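Local structure of pirin family protein (Acinetobacter baumannii, 6D0P) at residues L8-N13 with T227-S232; L207-E212 with K247-T252; K142-E147 with A176-S181; K149-I154 with R164-E169; L34-S39 with E258-Y263. The protein probably acts as an iron-dependent dioxygenase of the pirin family, opening the ring of quercetin-like flavonols, and holds a manganese ion in this crystal. All coordinates share one frame; numbering follows the deposited sequence.

Contact 1: L8-N13 with T227-S232; sequences LGAYQN and TVAILS
Four backbone hydrogen bonds join Leu8-Gln12 to Thr227-Leu231 as antiparallel strands, their axes 166° apart in direction. Tyr11 and Val228 form a hydrogen-bonded pair: Tyr11 N reaches Val228 O at 2.9 Å, and Val228 N returns to Tyr11 O at 3.0 Å. At the other end Ile230 N gives its hydrogen to Gly9 O at 2.9 Å, but the carbonyl of Ile230 is taken by Leu8 N, one residue earlier. Leu8 and Gly9 thus both face Ile230, a classic beta bulge. Between these pairs the CA-H of Ala10 leans on Val228 O, 3.1 Å from Ala10 CA.

On the face of Tyr11 and Ile230, the phenol ring has two positions; in the conformer described, CE1 of Tyr11 comes within 3.8 Å of Ile230 CD1. On the other face the CB atoms of Ala10 and Ala229 lie 4.2 Å apart, and the aliphatic part of Gln12 passes over Thr227 OG1, a hydroxyl bonded to Glu224 O.

Strand 7-12 is the outermost strand of its sheet; beyond strand 227-231 comes strand 205-210. Leu34 of helix 31-34 covers Tyr11 and Ile230, while Leu223 of strand 221-224 touches both alanines.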
# COMPACT_ATOMS: atom_id res chain seq x y z
N LEU A 8 -12.03 9.98 13.69
CA LEU A 8 -11.99 9.24 14.97
C LEU A 8 -10.63 9.34 15.67
O LEU A 8 -10.55 9.36 16.93
CB LEU A 8 -12.34 7.77 14.69
CG LEU A 8 -13.73 7.57 14.10
CD1 LEU A 8 -14.01 6.09 13.86
CD2 LEU A 8 -14.77 8.19 15.01
N GLY A 9 -9.56 9.39 14.90
CA GLY A 9 -8.22 9.48 15.49
C GLY A 9 -7.13 9.37 14.44
O GLY A 9 -7.41 9.08 13.26
N ALA A 10 -5.88 9.56 14.88
CA ALA A 10 -4.80 9.49 13.96
C ALA A 10 -3.53 9.03 14.67
O ALA A 10 -3.36 9.26 15.89
CB ALA A 10 -4.58 10.84 13.29
N TYR A 11 -2.63 8.45 13.89
CA TYR A 11 -1.39 7.87 14.38
C TYR A 11 -0.23 8.38 13.51
O TYR A 11 -0.25 8.21 12.29
CB TYR A 11 -1.49 6.34 14.33
CG TYR A 11 -2.71 5.78 15.03
CD1 TYR A 11 -3.95 5.79 14.41
CD2 TYR A 11 -2.64 5.29 16.32
CE1 TYR A 11 -5.08 5.32 15.06
CE2 TYR A 11 -3.76 4.81 16.98
CZ TYR A 11 -4.99 4.83 16.35
OH TYR A 11 -6.10 4.35 16.98
N GLN A 12 0.78 8.99 14.14
CA GLN A 12 1.94 9.49 13.43
C GLN A 12 3.19 8.72 13.89
O GLN A 12 3.44 8.59 15.09
CB GLN A 12 2.12 10.98 13.71
CG GLN A 12 3.26 11.59 12.92
CD GLN A 12 3.34 13.07 13.20
OE1 GLN A 12 2.95 13.55 14.28
NE2 GLN A 12 3.86 13.81 12.24
N ASN A 13 3.97 8.22 12.93
CA ASN A 13 5.17 7.45 13.26
C ASN A 13 6.40 8.15 12.67
O ASN A 13 6.48 8.35 11.45
CB ASN A 13 5.09 6.03 12.72
CG ASN A 13 6.30 5.20 13.13
OD1 ASN A 13 7.03 5.56 14.04
ND2 ASN A 13 6.52 4.09 12.45
N THR A 227 1.45 10.17 8.72
CA THR A 227 0.27 10.01 9.59
C THR A 227 -0.85 9.25 8.86
O THR A 227 -1.03 9.41 7.63
CB THR A 227 -0.30 11.38 10.03
OG1 THR A 227 0.65 12.10 10.82
CG2 THR A 227 -1.56 11.27 10.86
N VAL A 228 -1.57 8.43 9.61
CA VAL A 228 -2.80 7.83 9.12
C VAL A 228 -3.94 8.28 10.04
O VAL A 228 -3.83 8.20 11.27
CB VAL A 228 -2.75 6.29 9.03
CG1 VAL A 228 -2.37 5.62 10.34
CG2 VAL A 228 -4.09 5.74 8.55
N ALA A 229 -5.01 8.77 9.43
CA ALA A 229 -6.23 9.11 10.12
C ALA A 229 -7.29 8.05 9.79
O ALA A 229 -7.40 7.61 8.65
CB ALA A 229 -6.72 10.48 9.71
N ILE A 230 -8.08 7.70 10.79
CA ILE A 230 -9.18 6.77 10.65
C ILE A 230 -10.49 7.57 10.74
O ILE A 230 -10.71 8.33 11.71
CB ILE A 230 -9.06 5.68 11.73
CG1 ILE A 230 -7.75 4.92 11.53
CG2 ILE A 230 -10.28 4.75 11.73
CD1 ILE A 230 -7.50 3.85 12.51
N LEU A 231 -11.31 7.46 9.70
CA LEU A 231 -12.62 8.13 9.68
C LEU A 231 -13.70 7.07 9.96
O LEU A 231 -13.46 5.87 9.89
CB LEU A 231 -12.88 8.81 8.34
CG LEU A 231 -11.82 9.77 7.80
CD1 LEU A 231 -12.37 10.56 6.63
CD2 LEU A 231 -11.29 10.71 8.84
N SER A 232 -14.89 7.52 10.33
CA SER A 232 -15.97 6.59 10.64
C SER A 232 -16.43 5.84 9.39
O SER A 232 -16.41 6.35 8.25
CB SER A 232 -17.12 7.29 11.32
OG SER A 232 -17.69 8.28 10.46

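Contact 2: L207-E212 with K247-T252; sequences LVVVLE and KFLVLT
Leu207 and Leu251 exchange two nearly straight hydrogen bonds, Leu207 N to Leu251 O at 2.8 Å and Leu251 N to Leu207 O, both with 174° at the hydrogen. Val209 and Leu249 repeat the exchange, with Val209 N 2.8 Å from Leu249 O. The intervening Val208 and Val210 turn their backbone groups to Ala229 and Thr227, whereas Phe248 and Val250 bond to Gly188 and Trp186, so these groups are bonded to flanking strands 227-231 and 183-190.

Past Val210 the register slips by one residue. Lys247 O accepts Leu211 N at 2.9 Å and, weakly, Glu212 N, which makes a classic beta bulge; Lys247 N closes it by donating to Glu212 O. Both side chains of the last pair are extended beyond CG, and Lys247 NZ meets Glu212 OE1 at 2.8 Å, standing 49° out of the carboxylate plane. Glu124 supplies a second carboxylate to the same ammonium group.

Leu207, Val209, Leu249 and Leu251 share one face, where CG2 of Val209 touches Leu251 CD1. Leu211 CD1 is pressed against Leu249 CD1 at 3.5 Å, tighter than usual van der Waals contact. Phe41 and Leu44 of strand 41-52 pack on this face.

The chemistry is divided: an apolar patch packed against the N-terminal sheet, and an ion pair at the bulged end of the same face, where two carboxylates would favour a charged lysine.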
# COMPACT_ATOMS: atom_id res chain seq x y z
N LEU A 207 -9.38 5.31 5.38
CA LEU A 207 -8.11 5.72 5.94
C LEU A 207 -7.52 6.84 5.08
O LEU A 207 -7.46 6.71 3.85
CB LEU A 207 -7.17 4.52 5.96
CG LEU A 207 -7.72 3.25 6.60
CD1 LEU A 207 -6.75 2.11 6.40
CD2 LEU A 207 -8.00 3.48 8.09
N VAL A 208 -7.12 7.94 5.72
CA VAL A 208 -6.45 9.05 5.03
C VAL A 208 -4.99 9.01 5.46
O VAL A 208 -4.68 9.15 6.65
CB VAL A 208 -7.09 10.41 5.35
CG1 VAL A 208 -6.34 11.57 4.69
CG2 VAL A 208 -8.56 10.40 4.97
N VAL A 209 -4.13 8.73 4.50
CA VAL A 209 -2.70 8.63 4.77
C VAL A 209 -2.02 9.88 4.22
O VAL A 209 -2.17 10.20 3.05
CB VAL A 209 -2.10 7.36 4.16
CG1 VAL A 209 -0.60 7.25 4.45
CG2 VAL A 209 -2.82 6.11 4.64
N VAL A 210 -1.32 10.59 5.10
CA VAL A 210 -0.56 11.74 4.72
C VAL A 210 0.91 11.32 4.75
O VAL A 210 1.46 11.08 5.80
CB VAL A 210 -0.84 12.94 5.64
CG1 VAL A 210 -0.02 14.16 5.24
CG2 VAL A 210 -2.32 13.26 5.66
N LEU A 211 1.52 11.21 3.58
CA LEU A 211 2.91 10.82 3.50
C LEU A 211 3.83 12.00 3.83
O LEU A 211 4.80 11.85 4.59
CB LEU A 211 3.22 10.29 2.09
CG LEU A 211 2.41 9.08 1.65
CD1 LEU A 211 2.72 8.75 0.20
CD2 LEU A 211 2.67 7.88 2.55
N GLU A 212 3.49 13.16 3.29
CA GLU A 212 4.28 14.36 3.45
C GLU A 212 3.35 15.56 3.28
O GLU A 212 2.46 15.51 2.45
CB GLU A 212 5.38 14.37 2.38
CG GLU A 212 6.41 15.47 2.52
CD GLU A 212 7.34 15.52 1.31
OE1 GLU A 212 8.08 14.50 1.05
OE2 GLU A 212 7.29 16.55 0.59
N LYS A 247 1.43 14.97 -0.22
CA LYS A 247 1.35 13.69 -0.86
C LYS A 247 0.47 12.80 0.03
O LYS A 247 0.75 12.66 1.25
CB LYS A 247 2.71 13.00 -1.01
CG LYS A 247 3.80 13.74 -1.78
CD LYS A 247 5.18 13.13 -1.49
CE LYS A 247 6.38 13.95 -1.91
NZ LYS A 247 7.66 13.31 -1.47
N PHE A 248 -0.57 12.23 -0.55
CA PHE A 248 -1.54 11.47 0.24
C PHE A 248 -1.95 10.16 -0.44
O PHE A 248 -1.68 9.92 -1.63
CB PHE A 248 -2.83 12.29 0.45
CG PHE A 248 -3.64 12.45 -0.81
CD1 PHE A 248 -4.59 11.51 -1.19
CD2 PHE A 248 -3.46 13.54 -1.64
CE1 PHE A 248 -5.29 11.62 -2.38
CE2 PHE A 248 -4.19 13.68 -2.81
CZ PHE A 248 -5.10 12.72 -3.19
N LEU A 249 -2.56 9.31 0.37
CA LEU A 249 -3.30 8.16 -0.11
C LEU A 249 -4.65 8.16 0.60
O LEU A 249 -4.77 8.61 1.77
CB LEU A 249 -2.62 6.82 0.15
CG LEU A 249 -1.36 6.59 -0.65
CD1 LEU A 249 -0.16 6.81 0.22
CD2 LEU A 249 -1.34 5.19 -1.24
N VAL A 250 -5.65 7.75 -0.13
CA VAL A 250 -6.94 7.47 0.48
C VAL A 250 -7.22 5.98 0.24
O VAL A 250 -7.20 5.52 -0.90
CB VAL A 250 -8.05 8.37 -0.07
CG1 VAL A 250 -9.43 7.95 0.41
CG2 VAL A 250 -7.78 9.83 0.25
N LEU A 251 -7.48 5.25 1.31
CA LEU A 251 -7.73 3.83 1.24
C LEU A 251 -9.11 3.56 1.81
O LEU A 251 -9.38 3.94 2.95
CB LEU A 251 -6.68 3.11 2.09
CG LEU A 251 -5.23 3.49 1.83
CD1 LEU A 251 -4.34 2.82 2.86
CD2 LEU A 251 -4.80 3.10 0.42
N THR A 252 -9.99 2.96 1.02
CA THR A 252 -11.32 2.63 1.54
C THR A 252 -11.66 1.20 1.13
O THR A 252 -11.12 0.68 0.12
CB THR A 252 -12.44 3.55 1.04
OG1 THR A 252 -12.96 3.12 -0.22
CG2 THR A 252 -11.98 4.99 0.91

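Contact 3: K142-E147 with A176-S181; sequences KYQAIE and AATTFS
Gln144 and Ile146, just before and on edge strand 145-146 of the N-terminal sheet, face Ala176-Thr178 in the loop between strands 173-174 and 183-190 without any backbone-to-backbone bond: the two chains are roughly antiparallel, 154° apart end to end, and the closest CA atoms, those of Gln144 and Ala177, are 6.9 Å apart.

Gln144 OE1 receives Thr178 N at 2.8 Å, in the carbonyl plane and on a lone pair, while NE2 donates to Thr178 O at 3.1 Å and a nearly straight 176°. With CG anti to the carbonyl carbon (chi1 -69°) and the chain extended beyond it, the amide reaches across to Thr178 almost at a right angle to that side chain. A water held by Ala176 O donates a further hydrogen bond to OE1.

Beside it Ile146 sets CG2 against Ala176 CB and CD1 against Ala177 CB, each at 3.7 Å. Lys142 stretches toward Phe180 from the opposite direction, NZ lying 3.9 Å from CZ of the ring, and a second water links its ammonium to Thr178 OG1.

Gripped at both ends, the Gln144 amide has its flip state fixed; its acceptor and donor engage the N-H and C=O of Thr178 much as a neighbouring strand residue would.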
# COMPACT_ATOMS: atom_id res chain seq x y z
N LYS A 142 -0.55 -14.31 -8.41
CA LYS A 142 -0.53 -13.68 -9.71
C LYS A 142 -0.01 -12.24 -9.57
O LYS A 142 0.01 -11.66 -8.47
CB LYS A 142 -1.93 -13.65 -10.32
CG LYS A 142 -2.95 -12.82 -9.55
CD LYS A 142 -4.35 -12.79 -10.16
CE LYS A 142 -5.25 -11.80 -9.43
NZ LYS A 142 -6.62 -11.76 -10.01
N TYR A 143 0.39 -11.68 -10.71
CA TYR A 143 0.89 -10.32 -10.75
C TYR A 143 -0.00 -9.39 -11.56
O TYR A 143 -0.62 -9.80 -12.53
CB TYR A 143 2.26 -10.26 -11.43
CG TYR A 143 3.35 -10.95 -10.66
CD1 TYR A 143 3.96 -10.34 -9.59
CD2 TYR A 143 3.77 -12.22 -11.01
CE1 TYR A 143 4.98 -10.95 -8.89
CE2 TYR A 143 4.78 -12.86 -10.31
CZ TYR A 143 5.39 -12.23 -9.24
OH TYR A 143 6.39 -12.84 -8.55
N GLN A 144 -0.02 -8.13 -11.17
CA GLN A 144 -0.61 -7.09 -11.98
C GLN A 144 0.44 -5.98 -12.06
O GLN A 144 0.61 -5.20 -11.10
CB GLN A 144 -1.91 -6.52 -11.42
CG GLN A 144 -3.10 -7.46 -11.45
CD GLN A 144 -4.30 -6.81 -10.81
OE1 GLN A 144 -4.89 -5.88 -11.38
NE2 GLN A 144 -4.69 -7.30 -9.63
N ALA A 145 1.19 -5.97 -13.17
CA ALA A 145 2.19 -4.94 -13.40
C ALA A 145 1.50 -3.78 -14.10
O ALA A 145 1.03 -3.92 -15.22
CB ALA A 145 3.35 -5.47 -14.21
N ILE A 146 1.40 -2.65 -13.44
CA ILE A 146 0.70 -1.53 -13.99
C ILE A 146 1.69 -0.40 -14.26
O ILE A 146 2.32 0.11 -13.36
CB ILE A 146 -0.42 -1.10 -13.04
CG1 ILE A 146 -1.36 -2.26 -12.72
CG2 ILE A 146 -1.17 0.07 -13.63
CD1 ILE A 146 -2.08 -2.10 -11.44
N GLU A 147 1.77 -0.00 -15.53
CA GLU A 147 2.64 1.09 -15.97
C GLU A 147 1.98 2.43 -15.64
O GLU A 147 0.74 2.57 -15.67
CB GLU A 147 2.95 0.93 -17.46
CG GLU A 147 3.99 -0.14 -17.72
CD GLU A 147 4.26 -0.40 -19.19
OE1 GLU A 147 3.57 -1.25 -19.78
OE2 GLU A 147 5.18 0.24 -19.74
N ALA A 176 -6.88 0.93 -12.07
CA ALA A 176 -6.01 0.20 -12.94
C ALA A 176 -5.83 -1.24 -12.43
O ALA A 176 -5.63 -2.15 -13.22
CB ALA A 176 -4.68 0.91 -13.04
N ALA A 177 -5.91 -1.44 -11.13
CA ALA A 177 -5.77 -2.78 -10.54
C ALA A 177 -7.15 -3.38 -10.25
O ALA A 177 -8.01 -2.68 -9.71
CB ALA A 177 -4.96 -2.71 -9.26
N THR A 178 -7.32 -4.66 -10.57
CA THR A 178 -8.52 -5.40 -10.20
C THR A 178 -8.35 -5.89 -8.76
O THR A 178 -7.21 -6.06 -8.29
CB THR A 178 -8.80 -6.58 -11.14
OG1 THR A 178 -7.72 -7.50 -11.04
CG2 THR A 178 -8.99 -6.17 -12.59
N THR A 179 -9.47 -6.15 -8.09
CA THR A 179 -9.48 -6.52 -6.67
C THR A 179 -10.48 -7.67 -6.42
O THR A 179 -11.33 -7.96 -7.26
CB THR A 179 -9.86 -5.31 -5.79
OG1 THR A 179 -11.22 -4.98 -6.05
CG2 THR A 179 -8.99 -4.10 -6.04
N PHE A 180 -10.35 -8.32 -5.25
CA PHE A 180 -11.24 -9.45 -4.88
C PHE A 180 -12.46 -8.99 -4.07
O PHE A 180 -13.42 -9.77 -3.91
CB PHE A 180 -10.47 -10.49 -4.08
CG PHE A 180 -9.47 -11.25 -4.89
CD1 PHE A 180 -8.23 -10.70 -5.20
CD2 PHE A 180 -9.74 -12.54 -5.29
CE1 PHE A 180 -7.30 -11.43 -5.94
CE2 PHE A 180 -8.80 -13.27 -6.02
CZ PHE A 180 -7.59 -12.70 -6.34
N SER A 181 -12.42 -7.78 -3.52
CA SER A 181 -13.53 -7.23 -2.74
C SER A 181 -13.61 -5.73 -3.06
O SER A 181 -12.65 -5.20 -3.59
CB SER A 181 -13.36 -7.48 -1.25
OG SER A 181 -12.17 -6.91 -0.75
O HOH W 1 -7.64 -9.39 -8.94
O HOH W 2 -4.34 -4.72 -13.74

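Contact 4: K149-I154 with R164-E169; sequences KDIPDI and RVIAGE
Ile151 is the first residue of 149-154 to meet the other segment, and it does so with two branches. CG2, anti to the backbone N, rests 3.8 Å from Arg164 CB and equally close to Val165 O; CD1, at the end of the other branch, lies over one face of the Arg164 guanidinium, 3.9 Å from NH2. That flat group is held by others: NE forms a salt bridge with Asp187 and NH2 bonds to Gly95 O, so the isoleucine covers one face of a guanidinium whose nitrogens are already bonded.

Pro152 follows, with CD of its ring 3.6 Å from Val165 O. Its carbonyl accepts Val165 N at 2.9 Å (164° at the hydrogen), and the CA-H of Arg164 points to the same oxygen. This places the contact in the beta hairpin of strands 153-155 and 162-165, at the margin of the seven-stranded sheet, where 153-155 is the outermost strand.

Asp153 pairs with Arg164 as an antiparallel non-hydrogen-bonded pair, CA atoms 4.4 Å apart. Its carboxylate crosses the Arg164 side chain at a slant, OD1 lying 3.7 Å from Arg164 CG, yet the charges do not meet: NE lies 6.0 Å from OD1, the two planes are 71° apart, and OD1 bonds instead to His162. Ile154 ends the walk with CG1 facing Val165 CG2 at 4.3 Å, both side chains belonging to the flank opposite Arg164.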
# COMPACT_ATOMS: atom_id res chain seq x y z
N LYS A 149 1.57 5.11 -17.21
CA LYS A 149 0.69 5.74 -18.21
C LYS A 149 -0.72 5.12 -18.21
O LYS A 149 -1.62 5.73 -18.74
CB LYS A 149 1.34 5.66 -19.60
CG LYS A 149 1.43 4.26 -20.19
CD LYS A 149 2.14 4.22 -21.53
CE LYS A 149 1.88 2.94 -22.28
NZ LYS A 149 2.07 1.75 -21.41
N ASP A 150 -0.92 3.96 -17.60
CA ASP A 150 -2.22 3.30 -17.61
C ASP A 150 -3.03 3.61 -16.34
O ASP A 150 -4.15 3.13 -16.20
CB ASP A 150 -2.04 1.80 -17.85
CG ASP A 150 -1.50 1.53 -19.25
OD1 ASP A 150 -1.97 2.21 -20.21
OD2 ASP A 150 -0.61 0.67 -19.39
N ILE A 151 -2.50 4.42 -15.44
CA ILE A 151 -3.26 4.72 -14.23
C ILE A 151 -4.05 6.02 -14.45
O ILE A 151 -3.47 7.03 -14.72
CB ILE A 151 -2.31 4.80 -13.03
CG1 ILE A 151 -1.52 3.50 -12.87
CG2 ILE A 151 -3.08 5.15 -11.75
CD1 ILE A 151 -0.46 3.54 -11.80
N PRO A 152 -5.39 5.97 -14.38
CA PRO A 152 -6.21 7.18 -14.55
C PRO A 152 -5.80 8.22 -13.50
O PRO A 152 -5.72 7.87 -12.32
CB PRO A 152 -7.68 6.77 -14.34
CG PRO A 152 -7.63 5.27 -14.48
CD PRO A 152 -6.27 4.88 -13.94
N ASP A 153 -5.57 9.45 -13.95
CA ASP A 153 -5.10 10.60 -13.14
C ASP A 153 -6.11 11.74 -13.28
O ASP A 153 -6.25 12.32 -14.37
CB ASP A 153 -3.73 11.09 -13.64
CG ASP A 153 -2.95 11.94 -12.64
OD1 ASP A 153 -3.45 12.11 -11.50
OD2 ASP A 153 -1.83 12.38 -13.00
N ILE A 154 -6.78 12.07 -12.19
CA ILE A 154 -7.86 13.02 -12.20
C ILE A 154 -7.38 14.34 -11.63
O ILE A 154 -6.86 14.36 -10.53
CB ILE A 154 -9.05 12.47 -11.39
CG1 ILE A 154 -9.49 11.08 -11.88
CG2 ILE A 154 -10.20 13.46 -11.37
CD1 ILE A 154 -9.89 11.04 -13.32
N ARG A 164 -4.74 9.71 -8.45
CA ARG A 164 -4.59 8.55 -9.32
C ARG A 164 -5.47 7.43 -8.77
O ARG A 164 -5.45 7.16 -7.54
CB ARG A 164 -3.14 8.05 -9.35
CG ARG A 164 -2.13 9.09 -9.80
CD ARG A 164 -0.85 8.41 -10.25
NE ARG A 164 -0.27 7.65 -9.15
CZ ARG A 164 0.79 6.86 -9.27
NH1 ARG A 164 1.30 6.27 -8.21
NH2 ARG A 164 1.35 6.69 -10.45
N VAL A 165 -6.22 6.78 -9.65
CA VAL A 165 -7.11 5.71 -9.24
C VAL A 165 -6.37 4.39 -9.42
O VAL A 165 -6.41 3.77 -10.49
CB VAL A 165 -8.44 5.76 -10.01
CG1 VAL A 165 -9.46 4.81 -9.40
CG2 VAL A 165 -9.01 7.17 -10.06
N ILE A 166 -5.68 3.97 -8.39
CA ILE A 166 -4.91 2.74 -8.47
C ILE A 166 -5.87 1.53 -8.46
O ILE A 166 -5.71 0.61 -9.25
CB ILE A 166 -3.84 2.71 -7.37
CG1 ILE A 166 -2.79 3.80 -7.62
CG2 ILE A 166 -3.19 1.34 -7.27
CD1 ILE A 166 -1.85 4.00 -6.47
N ALA A 167 -6.86 1.58 -7.59
CA ALA A 167 -7.91 0.58 -7.52
C ALA A 167 -9.23 1.26 -7.17
O ALA A 167 -9.25 2.27 -6.45
CB ALA A 167 -7.57 -0.47 -6.49
N GLY A 168 -10.32 0.65 -7.61
CA GLY A 168 -11.64 1.14 -7.29
C GLY A 168 -12.20 2.05 -8.36
O GLY A 168 -12.14 1.78 -9.56
N GLU A 169 -12.76 3.16 -7.93
CA GLU A 169 -13.38 4.07 -8.89
C GLU A 169 -13.50 5.47 -8.29
O GLU A 169 -13.87 5.60 -7.14
CB GLU A 169 -14.79 3.60 -9.24
CG GLU A 169 -15.56 4.58 -10.11
CD GLU A 169 -16.56 3.97 -11.08
OE1 GLU A 169 -17.21 2.97 -10.71
OE2 GLU A 169 -16.70 4.50 -12.20

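Contact 5: L34-S39 with E258-Y263; sequences LGQTLS and EPIEGY
Gln36 makes the one hydrogen bond of this surface contact, NE2 donating to Glu258 O at 2.8 Å with 164° at the hydrogen. The acceptor lies close to the amide plane of Gln36, but the donor stands above the carbonyl plane of Glu258 by 37° and so is not on a lone pair. Against the same amide rests Ile260, which slides past the glutamine in the opposite direction: its CG1 is 3.6 Å from NE2, and its CD1 is 3.7 Å from Gln36 CD. The methyl end of Ile260 continues to Gly35 O at 4.1 Å.

A bend at chi2 (-72°) folds the Gln36 chain and brings its amide to the carbonyl of Glu258. Behind it, Gly35 leaves helix 31-34 with positive phi, and the chain enters the 3-10 turn 36-38, where Ser39 N bonds to Gln36 O. On the other side, Glu258 OE2 is hydrogen-bonded to Ser134 OG, and Pro259 O is bonded to Asn269. Ser39 OG also reaches Leu256 N, a second polar link.

The arrangement joins a helix-exit turn of the N-terminal pirin region to the segment leading into strand 261-263 of the C-terminal cupin region, an interdomain contact of the two-domain pirin (bicupin) fold.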
# COMPACT_ATOMS: atom_id res chain seq x y z
N LEU A 34 -3.89 -2.40 14.96
CA LEU A 34 -5.31 -1.87 14.83
C LEU A 34 -6.31 -2.93 14.36
O LEU A 34 -7.51 -2.67 14.36
CB LEU A 34 -5.28 -0.67 13.89
CG LEU A 34 -4.59 0.56 14.48
CD1 LEU A 34 -4.35 1.64 13.42
CD2 LEU A 34 -5.41 1.12 15.63
N GLY A 35 -5.85 -4.07 13.88
CA GLY A 35 -6.70 -5.21 13.53
C GLY A 35 -7.81 -4.97 12.50
O GLY A 35 -7.57 -4.55 11.37
N GLN A 36 -9.04 -5.33 12.92
CA GLN A 36 -10.26 -5.27 12.10
C GLN A 36 -10.64 -3.83 11.73
O GLN A 36 -11.33 -3.61 10.72
CB GLN A 36 -11.42 -5.92 12.84
CG GLN A 36 -11.22 -7.40 13.12
CD GLN A 36 -11.31 -8.27 11.88
OE1 GLN A 36 -11.60 -7.79 10.78
NE2 GLN A 36 -11.09 -9.56 12.07
N THR A 37 -10.21 -2.85 12.52
CA THR A 37 -10.51 -1.45 12.21
C THR A 37 -9.99 -1.05 10.81
O THR A 37 -10.61 -0.21 10.11
CB THR A 37 -9.88 -0.53 13.26
OG1 THR A 37 -10.48 -0.88 14.51
CG2 THR A 37 -10.08 0.94 12.97
N LEU A 38 -8.88 -1.64 10.40
CA LEU A 38 -8.26 -1.33 9.12
C LEU A 38 -8.85 -2.13 7.95
O LEU A 38 -8.53 -1.82 6.80
CB LEU A 38 -6.77 -1.65 9.21
CG LEU A 38 -5.98 -0.83 10.22
CD1 LEU A 38 -4.59 -1.45 10.40
CD2 LEU A 38 -5.85 0.61 9.76
N SER A 39 -9.61 -3.19 8.22
CA SER A 39 -10.06 -4.15 7.17
C SER A 39 -10.67 -3.41 5.97
O SER A 39 -11.60 -2.61 6.13
CB SER A 39 -11.03 -5.16 7.75
OG SER A 39 -11.43 -6.12 6.77
N GLU A 258 -14.11 -10.93 8.79
CA GLU A 258 -13.61 -12.30 8.90
C GLU A 258 -12.42 -12.26 9.85
O GLU A 258 -11.75 -11.23 9.97
CB GLU A 258 -13.22 -12.86 7.52
CG GLU A 258 -14.42 -13.23 6.67
CD GLU A 258 -14.06 -13.75 5.28
OE1 GLU A 258 -13.09 -13.26 4.70
OE2 GLU A 258 -14.73 -14.70 4.83
N PRO A 259 -12.15 -13.36 10.53
CA PRO A 259 -11.03 -13.38 11.47
C PRO A 259 -9.66 -13.12 10.81
O PRO A 259 -9.46 -13.45 9.65
CB PRO A 259 -11.01 -14.80 12.07
CG PRO A 259 -12.34 -15.39 11.69
CD PRO A 259 -12.73 -14.70 10.40
N ILE A 260 -8.75 -12.52 11.56
CA ILE A 260 -7.41 -12.29 11.09
C ILE A 260 -6.43 -13.04 11.99
O ILE A 260 -6.38 -12.81 13.18
CB ILE A 260 -7.04 -10.80 11.08
CG1 ILE A 260 -7.99 -9.98 10.21
CG2 ILE A 260 -5.59 -10.63 10.65
CD1 ILE A 260 -7.88 -8.50 10.45
N GLU A 261 -5.67 -13.95 11.40
CA GLU A 261 -4.61 -14.65 12.13
C GLU A 261 -3.33 -14.46 11.31
O GLU A 261 -3.20 -15.02 10.20
CB GLU A 261 -4.97 -16.12 12.34
CG GLU A 261 -6.30 -16.34 13.04
CD GLU A 261 -6.29 -16.17 14.55
OE1 GLU A 261 -5.21 -16.34 15.16
OE2 GLU A 261 -7.36 -15.87 15.12
N GLY A 262 -2.42 -13.63 11.83
CA GLY A 262 -1.20 -13.33 11.13
C GLY A 262 0.04 -13.80 11.86
O GLY A 262 0.05 -13.93 13.08
N TYR A 263 1.07 -14.06 11.08
CA TYR A 263 2.36 -14.46 11.61
C TYR A 263 3.40 -14.11 10.54
O TYR A 263 3.37 -14.69 9.45
CB TYR A 263 2.37 -15.95 11.94
CG TYR A 263 3.69 -16.45 12.46
CD1 TYR A 263 4.07 -16.19 13.77
CD2 TYR A 263 4.56 -17.15 11.65
CE1 TYR A 263 5.28 -16.65 14.27
CE2 TYR A 263 5.77 -17.62 12.13
CZ TYR A 263 6.14 -17.36 13.44
OH TYR A 263 7.33 -17.81 13.93

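How the contacts relate
Contacts 1, 2 and 4 lie on one seven-stranded antiparallel sheet: contact 1 pairs its first two strands, 7-12 and 227-231, contact 2 the next pair, 205-210 and 245-253, and contact 4 its far margin, about 24 Å from contact 1 between centres. Contacts 1 and 2 touch through strands 227-231 and 205-210. Contact 3 abuts contact 4, bringing edge strand 145-146 of the other large sheet beside this one, and contact 4 is nested inside its loop. Contact 5 encloses contacts 2, 3 and 4 along the chain and crosses contact 1. The N-terminal strand thus completes the C-terminal cupin sheet, interlocking the two halves of the protein.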